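Rab5 protein, putative (Plasmodium falciparum, PDB 3CLV) is a putative Rab5 protein, a small guanine-nucleotide-binding protein of the Ras family with a P-loop fold, modelled here with guanosine-5'-diphosphate. Local coordinates at residues A[10-15]-A[119-124]. Sequence-based numbering, arbitrary orientation.
Sequences TVLLGE and CAIVVF
V11 and L13 each give an N-H and a C=O to the neighbouring strand, so that 10-13 and 119-124 run side by side in parallel, their directions 13° apart. V11 N donates to C119 O and V11 O accepts from I121 N (2.8 Å); L13 N then reaches I121 O and L13 O takes V123 N.

On one face, T10, L12, C119 and I121 form a continuous surface joined by V123. In L12, chi1 of 173° sets CG anti to the backbone N, and chi2 then turns CD1 toward the neighbouring strand, where it meets V123 CG2 (3.5 Å) and I121 CG2 (3.7 Å). The branched I121 suits its place because its two arms serve different neighbours: CG2 meets L12, while CD1 lies against T10 CG2 (3.7 Å). T10 also sets OG1 beside C119 CB (3.6 Å), and this buried hydroxyl is hydrogen-bonded to Y8 O. Helix 191-206 covers C119 and I121.

On the other face the contacts are sparser. Small A120 accepts V11 CG1 against its CB (3.6 Å), and L13 CD2 only brushes V122 CG2 (4.3 Å); helix 129-145 packs on L13 and V122.

G14, with no side chain, passes close to V123 O, where a CB would collide with that oxygen; its own carbonyl is hydrogen-bonded to K20 NZ of the probable P-loop. A water accepts from E15 N and donates to V123 O (2.7 Å), linking the loop amide to the carbonyl on the neighbouring strand. Direct bonds between buried peptide groups thus join two central strands of the sheet, and past L13 the link between the segments passes through a water, on the way to E15, which touches GDP.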
ATOM      1  N   THR A  10      -3.006   5.204   6.159  1.00 12.69           N
ATOM      2  CA  THR A  10      -3.844   4.989   7.330  1.00 13.29           C
ATOM      3  C   THR A  10      -4.908   3.971   6.978  1.00 13.17           C
ATOM      4  O   THR A  10      -5.750   4.216   6.098  1.00 13.55           O
ATOM      5  CB  THR A  10      -4.465   6.324   7.785  1.00 13.07           C
ATOM      6  OG1 THR A  10      -3.414   7.223   8.133  1.00 15.61           O
ATOM      7  CG2 THR A  10      -5.407   6.134   8.961  1.00 11.86           C
ATOM      8  N   VAL A  11      -4.851   2.808   7.635  1.00 14.02           N
ATOM      9  CA  VAL A  11      -5.865   1.781   7.425  1.00 14.35           C
ATOM     10  C   VAL A  11      -7.084   2.066   8.305  1.00 14.82           C
ATOM     11  O   VAL A  11      -6.978   2.252   9.532  1.00 14.88           O
ATOM     12  CB  VAL A  11      -5.352   0.316   7.590  1.00 14.96           C
ATOM     13  CG1 VAL A  11      -4.719   0.062   8.978  1.00 13.98           C
ATOM     14  CG2 VAL A  11      -6.487  -0.706   7.338  1.00 14.62           C
ATOM     15  N   LEU A  12      -8.239   2.119   7.656  1.00 14.91           N
ATOM     16  CA  LEU A  12      -9.491   2.275   8.367  1.00 15.29           C
ATOM     17  C   LEU A  12     -10.191   0.927   8.364  1.00 16.00           C
ATOM     18  O   LEU A  12     -10.624   0.430   7.319  1.00 15.39           O
ATOM     19  CB  LEU A  12     -10.335   3.387   7.719  1.00 15.34           C
ATOM     20  CG  LEU A  12     -11.763   3.603   8.225  1.00 15.39           C
ATOM     21  CD1 LEU A  12     -11.818   3.900   9.708  1.00 13.66           C
ATOM     22  CD2 LEU A  12     -12.378   4.757   7.434  1.00 15.33           C
ATOM     23  N   LEU A  13     -10.270   0.329   9.551  1.00 16.57           N
ATOM     24  CA  LEU A  13     -10.600  -1.065   9.725  1.00 17.15           C
ATOM     25  C   LEU A  13     -11.738  -1.218  10.729  1.00 16.54           C
ATOM     26  O   LEU A  13     -11.819  -0.468  11.694  1.00 15.31           O
ATOM     27  CB  LEU A  13      -9.347  -1.800  10.237  1.00 17.88           C
ATOM     28  CG  LEU A  13      -9.408  -3.243  10.707  1.00 19.49           C
ATOM     29  CD1 LEU A  13      -9.600  -4.192   9.523  1.00 24.23           C
ATOM     30  CD2 LEU A  13      -8.107  -3.582  11.433  1.00 20.12           C
ATOM     31  N   GLY A  14     -12.597  -2.211  10.512  1.00 16.01           N
ATOM     32  CA  GLY A  14     -13.693  -2.518  11.445  1.00 17.15           C
ATOM     33  C   GLY A  14     -14.694  -3.413  10.750  1.00 17.23           C
ATOM     34  O   GLY A  14     -14.677  -3.522   9.517  1.00 16.85           O
ATOM     35  N   GLU A  15     -15.563  -4.054  11.528  1.00 17.95           N
ATOM     36  CA  GLU A  15     -16.593  -4.948  10.977  1.00 19.09           C
ATOM     37  C   GLU A  15     -17.561  -4.144  10.078  1.00 18.65           C
ATOM     38  O   GLU A  15     -17.774  -2.958  10.315  1.00 17.84           O
ATOM     39  CB  GLU A  15     -17.344  -5.622  12.133  1.00 19.55           C
ATOM     40  CG  GLU A  15     -18.444  -6.602  11.696  1.00 22.68           C
ATOM     41  CD  GLU A  15     -19.029  -7.415  12.838  1.00 22.65           C
ATOM     42  OE1 GLU A  15     -18.346  -7.624  13.873  1.00 24.51           O
ATOM     43  OE2 GLU A  15     -20.196  -7.856  12.685  1.00 29.04           O
ATOM     44  N   CYS A 119      -0.667   4.586  10.458  1.00 14.95           N
ATOM     45  CA  CYS A 119      -1.765   4.606  11.416  1.00 14.19           C
ATOM     46  C   CYS A 119      -2.788   3.534  11.122  1.00 13.49           C
ATOM     47  O   CYS A 119      -2.995   3.154   9.974  1.00 13.69           O
ATOM     48  CB  CYS A 119      -2.490   5.954  11.375  1.00 14.49           C
ATOM     49  SG  CYS A 119      -1.446   7.365  11.689  1.00 15.66           S
ATOM     50  N   ALA A 120      -3.444   3.062  12.169  1.00 13.02           N
ATOM     51  CA  ALA A 120      -4.584   2.182  12.018  1.00 13.18           C
ATOM     52  C   ALA A 120      -5.717   2.737  12.854  1.00 13.31           C
ATOM     53  O   ALA A 120      -5.559   2.992  14.068  1.00 13.39           O
ATOM     54  CB  ALA A 120      -4.236   0.747  12.435  1.00 13.33           C
ATOM     55  N   ILE A 121      -6.849   2.956  12.192  1.00 13.53           N
ATOM     56  CA  ILE A 121      -8.083   3.365  12.842  1.00 13.33           C
ATOM     57  C   ILE A 121      -8.994   2.149  12.943  1.00 13.91           C
ATOM     58  O   ILE A 121      -9.501   1.646  11.922  1.00 14.00           O
ATOM     59  CB  ILE A 121      -8.820   4.490  12.053  1.00 12.59           C
ATOM     60  CG1 ILE A 121      -7.913   5.696  11.814  1.00 13.60           C
ATOM     61  CG2 ILE A 121     -10.112   4.935  12.784  1.00 12.57           C
ATOM     62  CD1 ILE A 121      -8.527   6.717  10.797  1.00 13.38           C
ATOM     63  N   VAL A 122      -9.195   1.666  14.169  1.00 14.10           N
ATOM     64  CA  VAL A 122      -9.999   0.459  14.388  1.00 14.57           C
ATOM     65  C   VAL A 122     -11.331   0.865  15.014  1.00 14.87           C
ATOM     66  O   VAL A 122     -11.375   1.339  16.161  1.00 15.88           O
ATOM     67  CB  VAL A 122      -9.281  -0.605  15.268  1.00 14.56           C
ATOM     68  CG1 VAL A 122     -10.089  -1.906  15.265  1.00 14.70           C
ATOM     69  CG2 VAL A 122      -7.874  -0.881  14.750  1.00 13.41           C
ATOM     70  N   VAL A 123     -12.402   0.695  14.248  1.00 14.77           N
ATOM     71  CA  VAL A 123     -13.708   1.250  14.595  1.00 14.88           C
ATOM     72  C   VAL A 123     -14.641   0.131  15.070  1.00 15.33           C
ATOM     73  O   VAL A 123     -14.636  -0.954  14.526  1.00 15.54           O
ATOM     74  CB  VAL A 123     -14.354   1.959  13.346  1.00 14.37           C
ATOM     75  CG1 VAL A 123     -15.691   2.619  13.707  1.00 14.35           C
ATOM     76  CG2 VAL A 123     -13.385   2.962  12.751  1.00 14.70           C
ATOM     77  N   PHE A 124     -15.432   0.410  16.097  1.00 16.35           N
ATOM     78  CA  PHE A 124     -16.528  -0.482  16.471  1.00 17.17           C
ATOM     79  C   PHE A 124     -17.782   0.358  16.725  1.00 17.90           C
ATOM     80  O   PHE A 124     -17.728   1.598  16.744  1.00 18.36           O
ATOM     81  CB  PHE A 124     -16.142  -1.385  17.663  1.00 16.79           C
ATOM     82  CG  PHE A 124     -16.069  -0.652  18.996  1.00 16.61           C
ATOM     83  CD1 PHE A 124     -14.904   0.015  19.375  1.00 15.04           C
ATOM     84  CD2 PHE A 124     -17.160  -0.641  19.859  1.00 15.23           C
ATOM     85  CE1 PHE A 124     -14.828   0.709  20.582  1.00 14.04           C
ATOM     86  CE2 PHE A 124     -17.104   0.059  21.080  1.00 17.09           C
ATOM     87  CZ  PHE A 124     -15.929   0.729  21.439  1.00 15.76           C
TER
HETATM   88  O   HOH W   1     -15.263  -3.601  14.427  1.00 14.89           O